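Local atomic coordinates of 3-dehydroquinate dehydratase (Clostridium difficile, PDB entry 4H3D), a protein that catalyses the cis-dehydration of 3-dehydroquinate to 3-dehydroshikimate, the third step of the chorismate pathway, through an imine formed with an active-site lysine. Residues Val8-Ile13 against Asp78-Phe83; Lys21-Ile26 against Leu46-Trp51; Glu57-Ile62 against Gly92-Ser97. All coordinates share one frame; numbering follows the deposited sequence.

Contact 1 of 3, residues Val8-Ile13 against Asp78-Phe83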
ATOM      1  N   VAL B   8      -9.449   5.247  21.816  1.00 31.86           N
ATOM      2  CA  VAL B   8      -9.885   6.627  21.923  1.00 29.12           C
ATOM      3  C   VAL B   8     -11.257   6.744  21.274  1.00 30.36           C
ATOM      4  O   VAL B   8     -11.377   6.612  20.069  1.00 29.21           O
ATOM      5  CB  VAL B   8      -8.896   7.578  21.274  1.00 28.47           C
ATOM      6  CG1 VAL B   8      -9.428   8.992  21.311  1.00 28.26           C
ATOM      7  CG2 VAL B   8      -7.559   7.495  21.970  1.00 25.86           C
ATOM      8  N   GLN B   9     -12.288   6.972  22.094  1.00 31.76           N
ATOM      9  CA  GLN B   9     -13.657   7.102  21.601  1.00 34.29           C
ATOM     10  C   GLN B   9     -13.978   8.572  21.360  1.00 34.32           C
ATOM     11  O   GLN B   9     -13.755   9.413  22.231  1.00 35.16           O
ATOM     12  CB  GLN B   9     -14.641   6.524  22.619  1.00 37.31           C
ATOM     13  CG  GLN B   9     -16.108   6.423  22.138  1.00 44.12           C
ATOM     14  CD  GLN B   9     -16.359   5.286  21.138  1.00 49.35           C
ATOM     15  OE1 GLN B   9     -17.362   5.293  20.414  1.00 48.91           O
ATOM     16  NE2 GLN B   9     -15.453   4.304  21.101  1.00 47.68           N
ATOM     17  N   VAL B  10     -14.463   8.878  20.162  1.00 33.71           N
ATOM     18  CA  VAL B  10     -14.910  10.228  19.808  1.00 35.33           C
ATOM     19  C   VAL B  10     -16.290  10.028  19.180  1.00 36.22           C
ATOM     20  O   VAL B  10     -16.450   9.220  18.254  1.00 33.20           O
ATOM     21  CB  VAL B  10     -13.915  10.976  18.870  1.00 33.27           C
ATOM     22  CG1 VAL B  10     -12.646  11.320  19.622  1.00 35.02           C
ATOM     23  CG2 VAL B  10     -13.600  10.165  17.611  1.00 31.38           C
ATOM     24  N   LYS B  11     -17.300  10.724  19.709  1.00 39.75           N
ATOM     25  CA  LYS B  11     -18.676  10.473  19.280  1.00 42.16           C
ATOM     26  C   LYS B  11     -18.839   8.946  19.335  1.00 42.08           C
ATOM     27  O   LYS B  11     -18.434   8.339  20.332  1.00 43.73           O
ATOM     28  CB  LYS B  11     -18.989  11.126  17.918  1.00 42.07           C
ATOM     29  CG  LYS B  11     -19.900  12.332  17.983  1.00 46.82           C
ATOM     30  CD  LYS B  11     -19.409  13.426  18.852  1.00 52.55           C
ATOM     31  CE  LYS B  11     -20.434  14.547  18.924  1.00 57.09           C
ATOM     32  NZ  LYS B  11     -20.033  15.607  19.892  1.00 59.71           N
ATOM     33  N   ASN B  12     -19.365   8.347  18.274  0.60 41.35           N
ATOM     34  CA  ASN B  12     -19.601   6.922  18.226  0.60 42.70           C
ATOM     35  C   ASN B  12     -18.542   6.174  17.388  0.60 41.25           C
ATOM     36  O   ASN B  12     -18.815   5.104  16.854  0.60 43.20           O
ATOM     37  CB  ASN B  12     -21.003   6.693  17.653  0.60 45.34           C
ATOM     38  CG  ASN B  12     -22.057   7.593  18.311  0.60 44.78           C
ATOM     39  OD1 ASN B  12     -22.193   7.627  19.539  0.60 36.32           O
ATOM     40  ND2 ASN B  12     -22.801   8.330  17.489  0.60 47.32           N
ATOM     41  N   ILE B  13     -17.336   6.747  17.295  1.00 38.18           N
ATOM     42  CA  ILE B  13     -16.218   6.158  16.519  1.00 36.83           C
ATOM     43  C   ILE B  13     -15.132   5.725  17.526  1.00 35.88           C
ATOM     44  O   ILE B  13     -14.806   6.479  18.435  1.00 37.95           O
ATOM     45  CB  ILE B  13     -15.599   7.188  15.516  1.00 34.20           C
ATOM     46  CG1 ILE B  13     -16.555   7.466  14.352  1.00 37.05           C
ATOM     47  CG2 ILE B  13     -14.297   6.689  14.953  1.00 36.55           C
ATOM     48  CD1 ILE B  13     -16.938   6.217  13.520  1.00 38.16           C
ATOM     49  N   ASP B  78     -23.526  14.254  14.210  1.00 39.76           N
ATOM     50  CA  ASP B  78     -22.705  13.558  15.179  1.00 40.14           C
ATOM     51  C   ASP B  78     -21.398  13.019  14.618  1.00 36.77           C
ATOM     52  O   ASP B  78     -20.780  12.185  15.246  1.00 37.89           O
ATOM     53  CB  ASP B  78     -23.504  12.433  15.847  1.00 42.04           C
ATOM     54  CG  ASP B  78     -24.581  12.964  16.793  1.00 50.66           C
ATOM     55  OD1 ASP B  78     -24.278  13.890  17.599  1.00 52.86           O
ATOM     56  OD2 ASP B  78     -25.724  12.444  16.740  1.00 57.27           O
ATOM     57  N   ILE B  79     -20.970  13.502  13.452  1.00 32.74           N
ATOM     58  CA  ILE B  79     -19.667  13.090  12.907  1.00 29.59           C
ATOM     59  C   ILE B  79     -18.569  13.705  13.800  1.00 26.68           C
ATOM     60  O   ILE B  79     -18.628  14.893  14.112  1.00 26.65           O
ATOM     61  CB  ILE B  79     -19.490  13.562  11.445  1.00 29.61           C
ATOM     62  CG1 ILE B  79     -20.454  12.820  10.528  1.00 31.34           C
ATOM     63  CG2 ILE B  79     -18.070  13.302  10.963  1.00 27.12           C
ATOM     64  CD1 ILE B  79     -20.400  13.275   9.067  1.00 34.67           C
ATOM     65  N   PRO B  80     -17.588  12.900  14.244  1.00 25.75           N
ATOM     66  CA  PRO B  80     -16.532  13.506  15.060  1.00 23.76           C
ATOM     67  C   PRO B  80     -15.829  14.659  14.332  1.00 21.30           C
ATOM     68  O   PRO B  80     -15.531  14.548  13.145  1.00 22.25           O
ATOM     69  CB  PRO B  80     -15.561  12.354  15.296  1.00 24.54           C
ATOM     70  CG  PRO B  80     -16.425  11.098  15.228  1.00 28.20           C
ATOM     71  CD  PRO B  80     -17.589  11.427  14.314  1.00 26.91           C
ATOM     72  N   LEU B  81     -15.587  15.757  15.043  1.00 21.31           N
ATOM     73  CA  LEU B  81     -14.943  16.925  14.464  1.00 20.24           C
ATOM     74  C   LEU B  81     -13.616  17.203  15.148  1.00 19.40           C
ATOM     75  O   LEU B  81     -13.554  17.354  16.389  1.00 20.84           O
ATOM     76  CB  LEU B  81     -15.854  18.153  14.598  1.00 21.47           C
ATOM     77  CG  LEU B  81     -15.337  19.480  14.051  1.00 21.81           C
ATOM     78  CD1 LEU B  81     -15.114  19.401  12.561  1.00 21.40           C
ATOM     79  CD2 LEU B  81     -16.344  20.608  14.380  1.00 25.45           C
ATOM     80  N   LEU B  82     -12.565  17.264  14.336  1.00 20.27           N
ATOM     81  CA  LEU B  82     -11.202  17.615  14.784  1.00 19.48           C
ATOM     82  C   LEU B  82     -10.940  19.080  14.439  1.00 19.21           C
ATOM     83  O   LEU B  82     -11.141  19.489  13.298  1.00 20.99           O
ATOM     84  CB  LEU B  82     -10.174  16.730  14.063  1.00 20.26           C
ATOM     85  CG  LEU B  82      -8.685  17.160  14.107  1.00 18.27           C
ATOM     86  CD1 LEU B  82      -8.164  17.261  15.561  1.00 17.07           C
ATOM     87  CD2 LEU B  82      -7.822  16.199  13.251  1.00 19.34           C
ATOM     88  N   PHE B  83     -10.499  19.863  15.423  1.00 18.05           N
ATOM     89  CA  PHE B  83     -10.194  21.286  15.235  1.00 17.92           C
ATOM     90  C   PHE B  83      -8.687  21.417  15.182  1.00 17.17           C
ATOM     91  O   PHE B  83      -8.006  21.004  16.109  1.00 19.27           O
ATOM     92  CB  PHE B  83     -10.751  22.092  16.399  1.00 18.25           C
ATOM     93  CG  PHE B  83     -10.546  23.565  16.271  1.00 19.28           C
ATOM     94  CD1 PHE B  83     -11.345  24.307  15.445  1.00 19.84           C
ATOM     95  CD2 PHE B  83      -9.568  24.214  17.007  1.00 21.93           C
ATOM     96  CE1 PHE B  83     -11.173  25.697  15.324  1.00 20.67           C
ATOM     97  CE2 PHE B  83      -9.400  25.602  16.898  1.00 23.54           C
ATOM     98  CZ  PHE B  83     -10.213  26.332  16.055  1.00 18.77           C
TER
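Three residues of the turn, Val-10, Lys-11 and Ile-13, close round the ring of Pro-80. Val-10 sends its CG2 branch to Pro-80 CB at 3.7 Å; its chi1 of -70° sets that methyl between the backbone N and the carbonyl carbon, pointing at the CB-CG edge of the ring. Ile-13 arrives with CG1, which lies 3.7 Å from Pro-80 CG, and both branched side chains cross the proline at about a right angle. The CB of Lys-11 lies over one face of the ring, 3.7 Å from Pro-80 CG. A proline suits this place because its compact ring can be met at the rim by Val-10 and Ile-13 and on a face by Lys-11.

The polar part is looser. The aliphatic chain of Lys-11 runs across Asp-78, with CE 4.1 Å from OD1, but NZ stays 5.1 Å from that oxygen and instead makes its salt bridge with Asp-115.

Backbone bonds shape the turn itself. Ile-13 N gives a hydrogen bond to Val-10 O at 2.8 Å, and Val-10 N returns one to Ile-13 O at 3.0 Å. The first closes a type II' beta turn in which Lys-11 takes a positive phi of 48°; the second pairs the strands. The result is a tight beta hairpin, strands 8-10 and 13-15, laid over the N-terminal end of strand 81-84 of the TIM barrel.

Contact 2 of 3, residues Lys21-Ile26 against Leu46-Trp51; sequences KICVPI and LDIIEW
Cys-23 SG nestles against the CB of Glu-50 at 3.6 Å and the CG2 methyl of Ile-48 at 3.8 Å, filling the hollow between two side chains of the neighbouring strand that point the same way. With chi1 of -177° the sulfur turns away from its own backbone N and along the strand; a small residue fits here. Further on, Pro-25 lays its CB 3.6 Å from Glu-50 OE1, the edge of its puckered ring against the end of the extended glutamate, whose other oxygen, OE2, is hydrogen-bonded to Thr-84.

Strands 21-26 and 48-51 are parallel neighbours, the first two of the TIM barrel, joined by the beta-alpha-beta crossover through helix 31-41. Glu-50 and Trp-51 belong to the 3-dehydroquinate site. The side chain of Glu-50 is about 5 Å from the bound 5-hydroxy-6-methyl-4-oxo-4H-pyran-2-carboxylic acid. The usual alternating bonds run between the strands, among them Ile-26 N to Glu-50 O at 2.8 Å. At the N-terminal end of the pair Ile-22 O accepts from both Asp-47 N and Ile-48 N. Asp-47 adds a side-chain bond: its OD2, through the anti lone pair, takes the N-H of Ile-22 at 2.8 Å and 166°.

On the other face, toward helices 31-41 and 62-76, branched residues interlock. The CD1 methyl of Ile-26 reaches back to CG2 of Ile-49 at 3.6 Å, while Val-24 CG2 meets Leu-46 CD2 at 3.9 Å, the two side chains crossing at about a right angle. Ile-26 O lies in plane at the edge of the Trp-51 indole, beside CD1.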
ATOM      1  N   LYS B  21      -9.333   4.711  10.727  1.00 22.56           N
ATOM      2  CA  LYS B  21     -10.395   5.668  10.472  1.00 22.96           C
ATOM      3  C   LYS B  21      -9.909   6.705   9.476  1.00 22.28           C
ATOM      4  O   LYS B  21      -8.728   7.079   9.475  1.00 21.59           O
ATOM      5  CB  LYS B  21     -10.844   6.325  11.779  1.00 23.34           C
ATOM      6  CG  LYS B  21     -11.164   5.305  12.907  1.00 28.04           C
ATOM      7  CD  LYS B  21     -12.231   4.301  12.503  1.00 31.70           C
ATOM      8  CE  LYS B  21     -12.512   3.298  13.627  1.00 36.11           C
ATOM      9  NZ  LYS B  21     -11.349   2.359  13.836  1.00 37.35           N
ATOM     10  N   ILE B  22     -10.812   7.160   8.624  1.00 22.25           N
ATOM     11  CA  ILE B  22     -10.476   8.150   7.611  1.00 22.66           C
ATOM     12  C   ILE B  22     -10.939   9.526   8.028  1.00 21.70           C
ATOM     13  O   ILE B  22     -12.131   9.726   8.375  1.00 19.37           O
ATOM     14  CB  ILE B  22     -11.147   7.832   6.260  1.00 25.06           C
ATOM     15  CG1 ILE B  22     -10.672   6.487   5.736  1.00 27.60           C
ATOM     16  CG2 ILE B  22     -10.822   8.935   5.231  1.00 27.51           C
ATOM     17  CD1 ILE B  22     -11.352   6.058   4.444  1.00 28.28           C
ATOM     18  N   CYS B  23     -10.011  10.476   7.968  1.00 20.51           N
ATOM     19  CA  CYS B  23     -10.266  11.869   8.296  1.00 21.69           C
ATOM     20  C   CYS B  23     -10.102  12.710   7.039  1.00 21.81           C
ATOM     21  O   CYS B  23      -9.138  12.523   6.276  1.00 21.52           O
ATOM     22  CB  CYS B  23      -9.266  12.355   9.348  1.00 22.59           C
ATOM     23  SG  CYS B  23      -9.522  14.014   9.906  1.00 27.59           S
ATOM     24  N   VAL B  24     -11.036  13.627   6.815  1.00 21.80           N
ATOM     25  CA  VAL B  24     -10.992  14.510   5.661  1.00 22.71           C
ATOM     26  C   VAL B  24     -11.049  15.958   6.133  1.00 24.64           C
ATOM     27  O   VAL B  24     -11.918  16.310   6.928  1.00 21.63           O
ATOM     28  CB  VAL B  24     -12.187  14.248   4.732  1.00 26.10           C
ATOM     29  CG1 VAL B  24     -12.082  15.106   3.490  1.00 25.05           C
ATOM     30  CG2 VAL B  24     -12.266  12.761   4.368  1.00 24.39           C
ATOM     31  N   PRO B  25     -10.112  16.810   5.658  1.00 23.33           N
ATOM     32  CA  PRO B  25     -10.141  18.206   6.058  1.00 23.51           C
ATOM     33  C   PRO B  25     -11.049  19.122   5.249  1.00 25.85           C
ATOM     34  O   PRO B  25     -11.315  18.880   4.064  1.00 24.63           O
ATOM     35  CB  PRO B  25      -8.681  18.671   5.863  1.00 23.91           C
ATOM     36  CG  PRO B  25      -8.106  17.767   4.908  1.00 27.89           C
ATOM     37  CD  PRO B  25      -8.846  16.455   4.997  1.00 24.11           C
ATOM     38  N   ILE B  26     -11.508  20.173   5.930  1.00 23.94           N
ATOM     39  CA  ILE B  26     -12.256  21.285   5.344  1.00 23.76           C
ATOM     40  C   ILE B  26     -11.246  22.424   5.383  1.00 23.95           C
ATOM     41  O   ILE B  26     -10.670  22.734   6.458  1.00 23.09           O
ATOM     42  CB  ILE B  26     -13.502  21.632   6.177  1.00 23.38           C
ATOM     43  CG1 ILE B  26     -14.536  20.523   6.002  1.00 24.85           C
ATOM     44  CG2 ILE B  26     -14.088  23.007   5.747  1.00 27.56           C
ATOM     45  CD1 ILE B  26     -15.814  20.707   6.828  1.00 30.29           C
ATOM     46  N   LEU B  46     -16.861   8.357   5.586  1.00 36.49           N
ATOM     47  CA  LEU B  46     -15.662   8.880   6.203  1.00 33.78           C
ATOM     48  C   LEU B  46     -15.959   8.802   7.695  1.00 31.82           C
ATOM     49  O   LEU B  46     -17.116   8.629   8.090  1.00 31.62           O
ATOM     50  CB  LEU B  46     -15.378  10.304   5.742  1.00 34.31           C
ATOM     51  CG  LEU B  46     -16.424  11.378   6.022  1.00 36.56           C
ATOM     52  CD1 LEU B  46     -16.478  11.693   7.520  1.00 38.95           C
ATOM     53  CD2 LEU B  46     -16.099  12.638   5.223  1.00 38.38           C
ATOM     54  N   ASP B  47     -14.938   8.931   8.519  1.00 27.20           N
ATOM     55  CA  ASP B  47     -15.107   8.759   9.931  1.00 26.68           C
ATOM     56  C   ASP B  47     -15.022  10.054  10.716  1.00 24.95           C
ATOM     57  O   ASP B  47     -15.773  10.259  11.643  1.00 25.46           O
ATOM     58  CB  ASP B  47     -14.059   7.765  10.429  1.00 26.19           C
ATOM     59  CG  ASP B  47     -14.204   6.407   9.785  1.00 29.89           C
ATOM     60  OD1 ASP B  47     -15.266   5.789   9.969  1.00 30.56           O
ATOM     61  OD2 ASP B  47     -13.264   5.952   9.083  1.00 27.11           O
ATOM     62  N   ILE B  48     -14.111  10.924  10.323  1.00 22.72           N
ATOM     63  CA  ILE B  48     -13.844  12.151  11.052  1.00 22.60           C
ATOM     64  C   ILE B  48     -13.643  13.285  10.071  1.00 21.37           C
ATOM     65  O   ILE B  48     -13.081  13.089   8.985  1.00 19.90           O
ATOM     66  CB  ILE B  48     -12.530  12.006  11.878  1.00 23.80           C
ATOM     67  CG1 ILE B  48     -12.645  10.850  12.880  1.00 26.88           C
ATOM     68  CG2 ILE B  48     -12.155  13.324  12.590  1.00 20.51           C
ATOM     69  CD1 ILE B  48     -11.340  10.529  13.598  1.00 28.07           C
ATOM     70  N   ILE B  49     -14.108  14.463  10.451  1.00 20.21           N
ATOM     71  CA  ILE B  49     -13.920  15.662   9.671  1.00 21.23           C
ATOM     72  C   ILE B  49     -12.966  16.578  10.452  1.00 21.27           C
ATOM     73  O   ILE B  49     -13.117  16.738  11.653  1.00 20.87           O
ATOM     74  CB  ILE B  49     -15.242  16.390   9.411  1.00 23.02           C
ATOM     75  CG1 ILE B  49     -16.102  15.570   8.444  1.00 24.83           C
ATOM     76  CG2 ILE B  49     -14.978  17.775   8.834  1.00 21.09           C
ATOM     77  CD1 ILE B  49     -17.519  16.141   8.192  1.00 26.03           C
ATOM     78  N   GLU B  50     -11.962  17.117   9.761  1.00 19.79           N
ATOM     79  CA  GLU B  50     -11.007  18.040  10.360  1.00 19.02           C
ATOM     80  C   GLU B  50     -11.263  19.425   9.822  1.00 19.77           C
ATOM     81  O   GLU B  50     -11.334  19.611   8.621  1.00 23.41           O
ATOM     82  CB  GLU B  50      -9.558  17.641  10.011  1.00 18.91           C
ATOM     83  CG  GLU B  50      -8.495  18.675  10.459  1.00 19.79           C
ATOM     84  CD  GLU B  50      -7.059  18.289  10.052  1.00 25.33           C
ATOM     85  OE1 GLU B  50      -6.845  17.920   8.876  1.00 28.35           O
ATOM     86  OE2 GLU B  50      -6.156  18.362  10.914  1.00 26.50           O
ATOM     87  N   TRP B  51     -11.427  20.402  10.701  1.00 20.37           N
ATOM     88  CA  TRP B  51     -11.521  21.780  10.254  1.00 19.70           C
ATOM     89  C   TRP B  51     -10.155  22.421  10.404  1.00 20.11           C
ATOM     90  O   TRP B  51      -9.661  22.615  11.533  1.00 19.87           O
ATOM     91  CB  TRP B  51     -12.594  22.567  11.011  1.00 19.65           C
ATOM     92  CG  TRP B  51     -12.712  23.989  10.556  1.00 19.27           C
ATOM     93  CD1 TRP B  51     -12.383  24.485   9.322  1.00 21.84           C
ATOM     94  CD2 TRP B  51     -13.273  25.101  11.291  1.00 24.27           C
ATOM     95  NE1 TRP B  51     -12.652  25.839   9.264  1.00 23.08           N
ATOM     96  CE2 TRP B  51     -13.214  26.234  10.448  1.00 22.78           C
ATOM     97  CE3 TRP B  51     -13.808  25.244  12.568  1.00 22.20           C
ATOM     98  CZ2 TRP B  51     -13.656  27.485  10.851  1.00 24.67           C
ATOM     99  CZ3 TRP B  51     -14.249  26.497  12.961  1.00 21.96           C
ATOM    100  CH2 TRP B  51     -14.162  27.597  12.108  1.00 23.75           C
TER

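Contact 3 of 3, residues Glu57-Ile62 against Gly92-Ser97; sequences ENVENI and GEKLIS
Lys-94, Glu-60 and Val-59 carry this contact between two loops of the TIM barrel, each of which leads from a strand into the helix that follows it. Lys-94 reaches over from its loop with CG anti to the backbone N (chi1 176°) and a bend at chi2 of 69°, after which the chain runs straight to NZ. A long flexible residue is what such a span needs: its methylene part can pack while its charged end stays near the surface.

Lys-94 CG lies 3.8 Å from Val-59 CG1, the two side chains sliding past each other in opposite directions. Val-59 is buried, and its apolar branches also touch Leu-104 of helix 98-110, so a compact hydrophobic residue fits beneath the lysine.

Glu-60 crosses the lysine at about a right angle. An acid suits this exposed place because it can pair with the lysine: its OE1 forms a salt bridge with Lys-94 NZ at 2.8 Å, and the ammonium group comes from well above the carboxylate plane, 63° out of it. The lysine CE lies over the same face, 3.4 Å from Glu-60 CD. On the side of Ile-96 the contact is lighter, its CG2 methyl standing 4.2 Å from Glu-60 CG.

A second bond steadies the ammonium group: one water accepts from Lys-94 NZ at 3.0 Å and donates to the backbone O of Glu-57 at 3.2 Å.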
ATOM      1  N   GLU B  57     -10.203  32.985   6.847  0.60 26.66           N
ATOM      2  CA  GLU B  57      -9.680  34.377   6.828  0.60 29.28           C
ATOM      3  C   GLU B  57      -9.916  35.174   8.105  0.60 28.26           C
ATOM      4  O   GLU B  57      -9.105  36.031   8.451  0.60 29.06           O
ATOM      5  CB  GLU B  57     -10.190  35.167   5.605  0.60 31.10           C
ATOM      6  CG  GLU B  57      -9.647  34.629   4.295  0.60 34.15           C
ATOM      7  CD  GLU B  57      -9.969  35.494   3.095  0.60 37.41           C
ATOM      8  OE1 GLU B  57      -9.416  35.206   2.014  0.60 38.83           O
ATOM      9  OE2 GLU B  57     -10.764  36.451   3.223  0.60 36.43           O
ATOM     10  N   ASN B  58     -11.014  34.906   8.808  1.00 28.63           N
ATOM     11  CA  ASN B  58     -11.286  35.625  10.058  1.00 29.00           C
ATOM     12  C   ASN B  58     -10.887  34.855  11.316  1.00 28.14           C
ATOM     13  O   ASN B  58     -11.444  35.095  12.383  1.00 25.80           O
ATOM     14  CB  ASN B  58     -12.773  36.020  10.104  1.00 30.95           C
ATOM     15  CG  ASN B  58     -13.143  36.997   9.006  1.00 33.85           C
ATOM     16  OD1 ASN B  58     -12.328  37.814   8.592  1.00 34.98           O
ATOM     17  ND2 ASN B  58     -14.377  36.912   8.524  1.00 38.01           N
ATOM     18  N   VAL B  59      -9.880  33.970  11.201  1.00 26.04           N
ATOM     19  CA  VAL B  59      -9.455  33.121  12.326  1.00 25.75           C
ATOM     20  C   VAL B  59      -9.058  33.925  13.561  1.00 25.65           C
ATOM     21  O   VAL B  59      -9.178  33.439  14.675  1.00 24.97           O
ATOM     22  CB  VAL B  59      -8.305  32.125  11.930  1.00 24.93           C
ATOM     23  CG1 VAL B  59      -7.043  32.864  11.530  1.00 24.05           C
ATOM     24  CG2 VAL B  59      -7.999  31.124  13.087  1.00 25.78           C
ATOM     25  N   GLU B  60      -8.599  35.159  13.369  1.00 26.53           N
ATOM     26  CA  GLU B  60      -8.171  36.003  14.501  1.00 27.83           C
ATOM     27  C   GLU B  60      -9.328  36.578  15.328  1.00 28.69           C
ATOM     28  O   GLU B  60      -9.106  37.166  16.387  1.00 29.38           O
ATOM     29  CB  GLU B  60      -7.261  37.123  14.015  1.00 30.32           C
ATOM     30  CG  GLU B  60      -5.926  36.625  13.506  1.00 31.65           C
ATOM     31  CD  GLU B  60      -5.143  37.711  12.811  1.00 40.74           C
ATOM     32  OE1 GLU B  60      -5.569  38.162  11.719  1.00 43.04           O
ATOM     33  OE2 GLU B  60      -4.090  38.088  13.343  1.00 45.28           O
ATOM     34  N   ASN B  61     -10.557  36.401  14.851  1.00 28.17           N
ATOM     35  CA  ASN B  61     -11.727  36.841  15.574  1.00 28.21           C
ATOM     36  C   ASN B  61     -12.485  35.623  16.112  1.00 26.62           C
ATOM     37  O   ASN B  61     -13.174  34.907  15.362  1.00 24.01           O
ATOM     38  CB  ASN B  61     -12.601  37.671  14.684  1.00 29.04           C
ATOM     39  CG  ASN B  61     -13.654  38.398  15.448  1.00 34.79           C
ATOM     40  OD1 ASN B  61     -14.599  37.797  15.938  1.00 31.95           O
ATOM     41  ND2 ASN B  61     -13.493  39.722  15.574  1.00 43.28           N
ATOM     42  N   ILE B  62     -12.355  35.400  17.414  1.00 26.32           N
ATOM     43  CA  ILE B  62     -12.911  34.212  18.044  1.00 26.85           C
ATOM     44  C   ILE B  62     -14.426  34.090  17.846  1.00 25.70           C
ATOM     45  O   ILE B  62     -14.940  32.996  17.666  1.00 24.44           O
ATOM     46  CB  ILE B  62     -12.529  34.154  19.559  1.00 28.14           C
ATOM     47  CG1 ILE B  62     -12.875  32.795  20.145  1.00 35.36           C
ATOM     48  CG2 ILE B  62     -13.203  35.268  20.333  1.00 32.34           C
ATOM     49  CD1 ILE B  62     -12.161  31.675  19.482  1.00 34.20           C
ATOM     50  N   GLY B  92       1.299  25.685   7.757  1.00 31.97           N
ATOM     51  CA  GLY B  92       0.078  26.474   7.822  1.00 31.87           C
ATOM     52  C   GLY B  92       0.013  27.738   7.003  1.00 33.56           C
ATOM     53  O   GLY B  92       0.994  28.181   6.440  1.00 32.66           O
ATOM     54  N   GLU B  93      -1.165  28.354   7.029  1.00 34.89           N
ATOM     55  CA  GLU B  93      -1.484  29.522   6.202  1.00 36.74           C
ATOM     56  C   GLU B  93      -1.456  30.897   6.864  1.00 36.13           C
ATOM     57  O   GLU B  93      -1.435  31.892   6.171  1.00 39.28           O
ATOM     58  CB  GLU B  93      -2.918  29.332   5.681  1.00 35.81           C
ATOM     59  CG  GLU B  93      -3.112  28.053   4.899  1.00 38.87           C
ATOM     60  CD  GLU B  93      -2.440  28.107   3.542  1.00 42.06           C
ATOM     61  OE1 GLU B  93      -2.524  29.178   2.889  1.00 42.67           O
ATOM     62  OE2 GLU B  93      -1.843  27.080   3.125  1.00 38.10           O
ATOM     63  N   LYS B  94      -1.465  30.953   8.187  1.00 33.83           N
ATOM     64  CA  LYS B  94      -1.643  32.217   8.874  1.00 33.71           C
ATOM     65  C   LYS B  94      -0.771  32.382  10.115  1.00 33.09           C
ATOM     66  O   LYS B  94      -0.760  31.525  11.000  1.00 30.51           O
ATOM     67  CB  LYS B  94      -3.121  32.288   9.278  1.00 33.72           C
ATOM     68  CG  LYS B  94      -3.539  33.474  10.081  1.00 35.38           C
ATOM     69  CD  LYS B  94      -3.499  34.766   9.286  1.00 35.23           C
ATOM     70  CE  LYS B  94      -4.097  35.864  10.144  1.00 37.40           C
ATOM     71  NZ  LYS B  94      -4.173  37.158   9.448  1.00 38.05           N
ATOM     72  N   LEU B  95      -0.040  33.493  10.175  1.00 34.30           N
ATOM     73  CA  LEU B  95       0.759  33.810  11.354  1.00 34.65           C
ATOM     74  C   LEU B  95      -0.154  34.337  12.464  1.00 33.79           C
ATOM     75  O   LEU B  95      -0.974  35.229  12.225  1.00 32.08           O
ATOM     76  CB  LEU B  95       1.803  34.890  11.044  1.00 38.07           C
ATOM     77  CG  LEU B  95       2.945  34.554  10.081  1.00 42.79           C
ATOM     78  CD1 LEU B  95       3.728  35.823   9.733  1.00 48.34           C
ATOM     79  CD2 LEU B  95       3.873  33.480  10.681  1.00 42.72           C
ATOM     80  N   ILE B  96      -0.031  33.759  13.659  1.00 31.08           N
ATOM     81  CA  ILE B  96      -0.727  34.260  14.854  1.00 31.22           C
ATOM     82  C   ILE B  96       0.210  34.156  16.049  1.00 31.50           C
ATOM     83  O   ILE B  96       1.232  33.444  16.002  1.00 32.85           O
ATOM     84  CB  ILE B  96      -2.053  33.509  15.181  1.00 29.12           C
ATOM     85  CG1 ILE B  96      -1.774  32.043  15.515  1.00 29.93           C
ATOM     86  CG2 ILE B  96      -3.049  33.682  14.045  1.00 29.46           C
ATOM     87  CD1 ILE B  96      -3.017  31.250  15.983  1.00 29.16           C
ATOM     88  N   SER B  97      -0.137  34.835  17.132  1.00 29.76           N
ATOM     89  CA  SER B  97       0.695  34.804  18.298  1.00 30.27           C
ATOM     90  C   SER B  97       0.529  33.507  19.067  1.00 29.94           C
ATOM     91  O   SER B  97      -0.443  32.762  18.893  1.00 26.99           O
ATOM     92  CB  SER B  97       0.391  35.987  19.234  1.00 33.29           C
ATOM     93  OG  SER B  97      -0.860  35.820  19.889  1.00 27.79           O
TER
HETATM   94  O   HOH W   1      -6.230  36.678   7.267  1.00 40.88           O

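How the contacts relate
From the N terminus the chain first makes segment 8-13, the first strand and turn of a hairpin, whose partner 78-83 comes only after two barrel strands and two helices. Contact 2 is nested inside that long loop: 21-26 and 46-51 close a short beta-alpha-beta excursion. Segment 57-62 also falls within it, but its partner 92-97 lies beyond 78-83, so contact 3 crosses contact 1 and follows contact 2 in series. Contacts 1 and 2 touch where strands 48-52 and 81-84 run side by side, Leu-82 and Ile-49 meeting through their backbones. Contact 3 stands apart, its centre about 21 Å from that of contact 2, and ties together loops that follow those same two strands.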